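Local coordinates for flagellar assembly protein FliH (Salmonella typhimurium, PDB 5B0O) that is needed for assembly and regrowth of the bacterial flagellum and works in the flagellar protein-export system, at residues P67-K72 / A115-L120; P73-H78 / W98-D103. One frame throughout, in Å; residues are numbered along the deposited sequence.

Contact 1. Residues P67-K72 / A115-L120; sequences PLFSGK and ADEGDL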
loop_
_atom_site.group_PDB
_atom_site.type_symbol
_atom_site.label_atom_id
_atom_site.label_comp_id
_atom_site.label_asym_id
_atom_site.label_seq_id
_atom_site.Cartn_x
_atom_site.Cartn_y
_atom_site.Cartn_z
ATOM N N PRO E 67 21.504 3.016 -26.548
ATOM C CA PRO E 67 22.806 2.605 -27.078
ATOM C C PRO E 67 22.717 1.484 -28.112
ATOM O O PRO E 67 21.789 0.679 -28.059
ATOM C CB PRO E 67 23.536 2.093 -25.835
ATOM C CG PRO E 67 22.836 2.709 -24.701
ATOM C CD PRO E 67 21.415 2.792 -25.098
ATOM N N LEU E 68 23.687 1.439 -29.025
ATOM C CA LEU E 68 23.717 0.459 -30.112
ATOM C C LEU E 68 24.315 -0.879 -29.684
ATOM O O LEU E 68 25.318 -0.915 -28.979
ATOM C CB LEU E 68 24.565 0.979 -31.275
ATOM C CG LEU E 68 24.337 2.343 -31.912
ATOM C CD1 LEU E 68 25.281 2.463 -33.086
ATOM C CD2 LEU E 68 22.899 2.494 -32.364
ATOM N N PHE E 69 23.731 -1.980 -30.147
ATOM C CA PHE E 69 24.277 -3.304 -29.846
ATOM C C PHE E 69 25.489 -3.628 -30.713
ATOM O O PHE E 69 25.456 -3.448 -31.925
ATOM C CB PHE E 69 23.213 -4.390 -30.036
ATOM C CG PHE E 69 22.006 -4.219 -29.157
ATOM C CD1 PHE E 69 22.147 -3.902 -27.819
ATOM C CD2 PHE E 69 20.729 -4.365 -29.675
ATOM C CE1 PHE E 69 21.045 -3.740 -27.015
ATOM C CE2 PHE E 69 19.619 -4.197 -28.871
ATOM C CZ PHE E 69 19.782 -3.885 -27.539
ATOM N N SER E 70 26.575 -4.059 -30.083
ATOM C CA SER E 70 27.721 -4.599 -30.812
ATOM C C SER E 70 27.730 -6.129 -30.788
ATOM O O SER E 70 28.551 -6.764 -31.436
ATOM C CB SER E 70 29.035 -4.021 -30.269
ATOM O OG SER E 70 29.775 -4.977 -29.532
ATOM N N GLY E 71 26.750 -6.708 -30.109
ATOM C CA GLY E 71 26.759 -8.102 -29.697
ATOM C C GLY E 71 26.406 -9.122 -30.765
ATOM O O GLY E 71 25.863 -10.181 -30.450
ATOM N N LYS E 72 26.670 -8.786 -32.025
ATOM C CA LYS E 72 26.215 -9.579 -33.162
ATOM C C LYS E 72 24.698 -9.566 -33.200
ATOM O O LYS E 72 24.052 -10.612 -33.142
ATOM C CB LYS E 72 26.719 -11.022 -33.083
ATOM C CG LYS E 72 28.231 -11.183 -33.122
ATOM C CD LYS E 72 28.633 -12.651 -33.187
ATOM C CE LYS E 72 28.078 -13.436 -32.005
ATOM N NZ LYS E 72 28.654 -13.016 -30.693
ATOM N N ALA E 115 21.051 -9.285 -29.008
ATOM C CA ALA E 115 22.510 -9.242 -29.020
ATOM C C ALA E 115 23.034 -9.776 -27.697
ATOM O O ALA E 115 22.259 -10.062 -26.785
ATOM C CB ALA E 115 22.998 -7.826 -29.245
ATOM N N ASP E 116 24.350 -9.883 -27.579
ATOM C CA ASP E 116 24.952 -10.394 -26.357
ATOM C C ASP E 116 24.575 -9.517 -25.167
ATOM O O ASP E 116 24.282 -10.023 -24.088
ATOM C CB ASP E 116 26.479 -10.484 -26.490
ATOM C CG ASP E 116 26.922 -11.392 -27.634
ATOM O OD1 ASP E 116 26.126 -12.263 -28.052
ATOM O OD2 ASP E 116 28.071 -11.238 -28.112
ATOM N N GLU E 117 24.578 -8.205 -25.379
ATOM C CA GLU E 117 24.308 -7.237 -24.315
ATOM C C GLU E 117 22.880 -7.329 -23.791
ATOM O O GLU E 117 22.638 -7.152 -22.600
ATOM C CB GLU E 117 24.538 -5.797 -24.796
ATOM C CG GLU E 117 25.843 -5.537 -25.537
ATOM C CD GLU E 117 25.728 -5.750 -27.036
ATOM O OE1 GLU E 117 24.847 -6.518 -27.476
ATOM O OE2 GLU E 117 26.524 -5.143 -27.780
ATOM N N GLY E 118 21.934 -7.581 -24.689
ATOM C CA GLY E 118 20.526 -7.555 -24.333
ATOM C C GLY E 118 19.623 -7.460 -25.545
ATOM O O GLY E 118 20.085 -7.595 -26.667
ATOM N N ASP E 119 18.335 -7.212 -25.317
ATOM C CA ASP E 119 17.338 -7.262 -26.384
ATOM C C ASP E 119 16.428 -6.038 -26.441
ATOM O O ASP E 119 16.120 -5.434 -25.420
ATOM C CB ASP E 119 16.470 -8.510 -26.222
ATOM C CG ASP E 119 17.287 -9.764 -25.981
ATOM O OD1 ASP E 119 18.438 -9.834 -26.463
ATOM O OD2 ASP E 119 16.771 -10.682 -25.313
ATOM N N LEU E 120 16.003 -5.678 -27.647
ATOM C CA LEU E 120 14.911 -4.725 -27.818
ATOM C C LEU E 120 13.665 -5.498 -28.225
ATOM O O LEU E 120 13.601 -6.028 -29.340
ATOM C CB LEU E 120 15.247 -3.692 -28.889
ATOM C CG LEU E 120 16.144 -2.550 -28.431
ATOM C CD1 LEU E 120 16.431 -1.588 -29.566
ATOM C CD2 LEU E 120 15.483 -1.831 -27.279
#
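The carboxylate oxygen OE2 of Glu-117 receives the backbone N-H of Ser-70, with Ser-70 N 2.5 Å from Glu-117 OE2. The donor arrives on the syn side of the carboxylate, and the N-H...O angle of 136° makes the bond bent. The next backbone nitrogen, Gly-71 N, is also close, 2.8 Å from Glu-117 OE2, but its hydrogen is poorly aimed, so the evidence supports a single bond to this oxygen. A bend at CB-CG (chi2 90°) swings the carboxylate across to the 67-72 loop.

Glu-117 belongs to the beta turn 115-118, which joins antiparallel strands 112-114 and 119-121. Backbone contact continues at Gly-71, whose O accepts Asp-116 N at 3.3 Å. Farther out, Lys-72 bends at its last two torsions and brings NZ to Asp-116 OD2 at 3.2 Å, a salt bridge with a weak hydrogen bond.

The apolar half is built on Phe-69. Its CB meets Ala-115 CB at 3.5 Å, while its ring atom CE2 meets Leu-120 CG at 3.9 Å. Gly-118 O lies over one ring face, displaced toward the rim, 3.8 Å from Phe-69 CZ. Val-113 of the same hairpin also touches Phe-69.

A chain of another protein, probably the export ATPase FliI, pairs antiparallel with Asp-119 and Leu-120, and one of its basic side chains forms a salt bridge with Asp-119 OD2. Two carboxylates thus tie the turn to the loop by different means, Glu-117 through a backbone amide and Asp-116 through an ammonium group; the nearby lysine would probably help stabilise the negative charge of Asp-116.

Contact 2. Residues P73-H78 / W98-D103; sequences PQLRVH and WRLRGD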
loop_
_atom_site.group_PDB
_atom_site.type_symbol
_atom_site.label_atom_id
_atom_site.label_comp_id
_atom_site.label_asym_id
_atom_site.label_seq_id
_atom_site.Cartn_x
_atom_site.Cartn_y
_atom_site.Cartn_z
ATOM N N PRO E 73 24.126 -8.362 -33.321
ATOM C CA PRO E 73 22.679 -8.150 -33.263
ATOM C C PRO E 73 21.958 -8.954 -34.327
ATOM O O PRO E 73 22.455 -9.052 -35.450
ATOM C CB PRO E 73 22.536 -6.654 -33.563
ATOM C CG PRO E 73 23.857 -6.069 -33.207
ATOM C CD PRO E 73 24.850 -7.111 -33.596
ATOM N N GLN E 74 20.811 -9.528 -33.970
ATOM C CA GLN E 74 19.970 -10.228 -34.933
ATOM C C GLN E 74 18.502 -9.852 -34.736
ATOM O O GLN E 74 17.974 -9.946 -33.631
ATOM C CB GLN E 74 20.167 -11.744 -34.842
ATOM C CG GLN E 74 19.293 -12.444 -33.805
ATOM C CD GLN E 74 19.612 -13.928 -33.675
ATOM O OE1 GLN E 74 19.160 -14.597 -32.741
ATOM N NE2 GLN E 74 20.392 -14.449 -34.618
ATOM N N LEU E 75 17.864 -9.386 -35.806
ATOM C CA LEU E 75 16.436 -9.078 -35.797
ATOM C C LEU E 75 15.655 -10.319 -36.189
ATOM O O LEU E 75 16.036 -11.032 -37.117
ATOM C CB LEU E 75 16.118 -7.935 -36.762
ATOM C CG LEU E 75 14.661 -7.667 -37.138
ATOM C CD1 LEU E 75 13.862 -7.248 -35.933
ATOM C CD2 LEU E 75 14.572 -6.597 -38.214
ATOM N N ARG E 76 14.573 -10.584 -35.466
ATOM C CA ARG E 76 13.746 -11.754 -35.722
ATOM C C ARG E 76 12.312 -11.323 -35.934
ATOM O O ARG E 76 11.778 -10.514 -35.172
ATOM C CB ARG E 76 13.782 -12.722 -34.540
ATOM C CG ARG E 76 15.157 -13.180 -34.129
ATOM C CD ARG E 76 15.084 -13.948 -32.826
ATOM N NE ARG E 76 16.401 -14.119 -32.224
ATOM C CZ ARG E 76 16.601 -14.594 -31.000
ATOM N NH1 ARG E 76 15.563 -14.941 -30.251
ATOM N NH2 ARG E 76 17.835 -14.718 -30.525
ATOM N N VAL E 77 11.691 -11.872 -36.971
ATOM C CA VAL E 77 10.278 -11.659 -37.215
ATOM C C VAL E 77 9.660 -12.980 -37.645
ATOM O O VAL E 77 10.375 -13.925 -37.978
ATOM C CB VAL E 77 10.048 -10.600 -38.291
ATOM C CG1 VAL E 77 8.580 -10.244 -38.358
ATOM C CG2 VAL E 77 10.856 -9.361 -37.985
ATOM N N HIS E 78 8.335 -13.055 -37.615
ATOM C CA HIS E 78 7.635 -14.242 -38.086
ATOM C C HIS E 78 7.959 -14.456 -39.556
ATOM O O HIS E 78 7.949 -13.504 -40.342
ATOM C CB HIS E 78 6.127 -14.074 -37.915
ATOM C CG HIS E 78 5.354 -15.350 -38.060
ATOM N ND1 HIS E 78 4.071 -15.386 -38.554
ATOM C CD2 HIS E 78 5.682 -16.630 -37.761
ATOM C CE1 HIS E 78 3.640 -16.638 -38.563
ATOM N NE2 HIS E 78 4.596 -17.409 -38.085
ATOM N N TRP E 98 23.285 -5.709 -38.724
ATOM C CA TRP E 98 22.341 -6.672 -38.159
ATOM C C TRP E 98 22.123 -7.818 -39.128
ATOM O O TRP E 98 22.314 -7.656 -40.330
ATOM C CB TRP E 98 20.986 -6.025 -37.865
ATOM C CG TRP E 98 20.992 -5.021 -36.763
ATOM C CD1 TRP E 98 22.078 -4.523 -36.125
ATOM C CD2 TRP E 98 19.850 -4.385 -36.172
ATOM N NE1 TRP E 98 21.692 -3.612 -35.176
ATOM C CE2 TRP E 98 20.324 -3.510 -35.187
ATOM C CE3 TRP E 98 18.472 -4.475 -36.386
ATOM C CZ2 TRP E 98 19.469 -2.727 -34.406
ATOM C CZ3 TRP E 98 17.627 -3.698 -35.614
ATOM C CH2 TRP E 98 18.128 -2.839 -34.635
ATOM N N ARG E 99 21.717 -8.972 -38.605
ATOM C CA ARG E 99 21.293 -10.073 -39.463
ATOM C C ARG E 99 19.857 -10.454 -39.149
ATOM O O ARG E 99 19.333 -10.097 -38.098
ATOM C CB ARG E 99 22.234 -11.277 -39.361
ATOM C CG ARG E 99 22.270 -11.940 -38.018
ATOM C CD ARG E 99 23.512 -12.805 -37.896
ATOM N NE ARG E 99 23.717 -13.260 -36.526
ATOM C CZ ARG E 99 23.878 -14.531 -36.173
ATOM N NH1 ARG E 99 23.872 -15.493 -37.094
ATOM N NH2 ARG E 99 24.051 -14.837 -34.894
ATOM N N LEU E 100 19.211 -11.147 -40.080
ATOM C CA LEU E 100 17.792 -11.451 -39.949
ATOM C C LEU E 100 17.509 -12.947 -39.987
ATOM O O LEU E 100 18.142 -13.707 -40.725
ATOM C CB LEU E 100 16.993 -10.729 -41.029
ATOM C CG LEU E 100 15.488 -10.675 -40.807
ATOM C CD1 LEU E 100 14.876 -9.469 -41.499
ATOM C CD2 LEU E 100 14.827 -11.955 -41.276
ATOM N N ARG E 101 16.549 -13.353 -39.167
ATOM C CA ARG E 101 16.115 -14.734 -39.069
ATOM C C ARG E 101 14.605 -14.732 -39.007
ATOM O O ARG E 101 14.000 -13.725 -38.647
ATOM C CB ARG E 101 16.615 -15.351 -37.770
ATOM C CG ARG E 101 18.059 -15.787 -37.753
ATOM C CD ARG E 101 18.352 -16.395 -36.393
ATOM N NE ARG E 101 17.105 -16.732 -35.708
ATOM C CZ ARG E 101 16.984 -16.902 -34.393
ATOM N NH1 ARG E 101 18.037 -16.766 -33.598
ATOM N NH2 ARG E 101 15.802 -17.204 -33.870
ATOM N N GLY E 102 13.985 -15.846 -39.376
ATOM C CA GLY E 102 12.593 -16.034 -39.024
ATOM C C GLY E 102 12.505 -16.629 -37.634
ATOM O O GLY E 102 13.275 -17.525 -37.285
ATOM N N ASP E 103 11.565 -16.134 -36.838
ATOM C CA ASP E 103 11.221 -16.760 -35.568
ATOM C C ASP E 103 9.751 -17.142 -35.597
ATOM O O ASP E 103 8.881 -16.270 -35.692
ATOM C CB ASP E 103 11.528 -15.850 -34.379
ATOM C CG ASP E 103 11.561 -16.611 -33.062
ATOM O OD1 ASP E 103 12.636 -17.140 -32.709
ATOM O OD2 ASP E 103 10.514 -16.692 -32.386
#
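Pro-73 and Trp-98 meet at the start of two parallel strands, 74-77 and 99-102, the outer elements of a beta-alpha-beta unit with helix 79-96 between them. The proline CB is the bump: it sits over the face of the indole, 3.7 Å from the centroid of the Trp-98 five-membered ring and 28° off its normal, a CH-pi contact. Leu-75 CB approaches the six-membered ring obliquely, and Leu-62, Leu-63 and Leu-93 also pack against the indole.

On this leucine face the fit is looser between the strands, Leu-75 CD2 and Leu-100 CD1 being 4.4 Å apart; Leu-93 of helix 79-96 touches both residues, and Ile-59 of helix 53-63 meets Leu-75.

The other face is polar. Arg-76 and Arg-101 run side by side in the same direction with guanidinium planes only 18° apart, and the Arg-76 CD methylene lies over the rim of the Arg-101 group. Asp-103 OD1 forms a salt bridge with Arg-101 NH2, probably easing the crowding of positive charge, while Asp-103 OD2 is hydrogen-bonded to Thr-105 OG1.

Between the backbones, Leu-75 N donates to Arg-99 O at 2.8 Å and Arg-101 N to Leu-75 O at 3.1 Å, the alternation of a parallel pair. Beside the paired arginines, Gln-74 OE1 accepts both Arg-76 NE, at 2.8 Å, and Arg-76 NH2.

In the fold
Contacts 1 and 2 have centres about 13 Å apart and reach the same mixed sheet, whose strand order is 99-102, 74-77, 112-114, 119-121. Along the chain, the loop 67-72 runs straight into 73-78; helix 79-96 then leads to 98-103, and strand 112-114 runs into 115-120, the turn and second strand of the hairpin. Contact 2 therefore pairs one strand outermost within this chain with its neighbour, whereas contact 1 joins the lead-in loop to the turn before the other. They touch where Ala-115 CB lies 4.0 Å from Pro-73 CA. Both belong to the alpha/beta part of this C-terminal piece of FliH, and strand 119-121 continues the sheet into a partner protein.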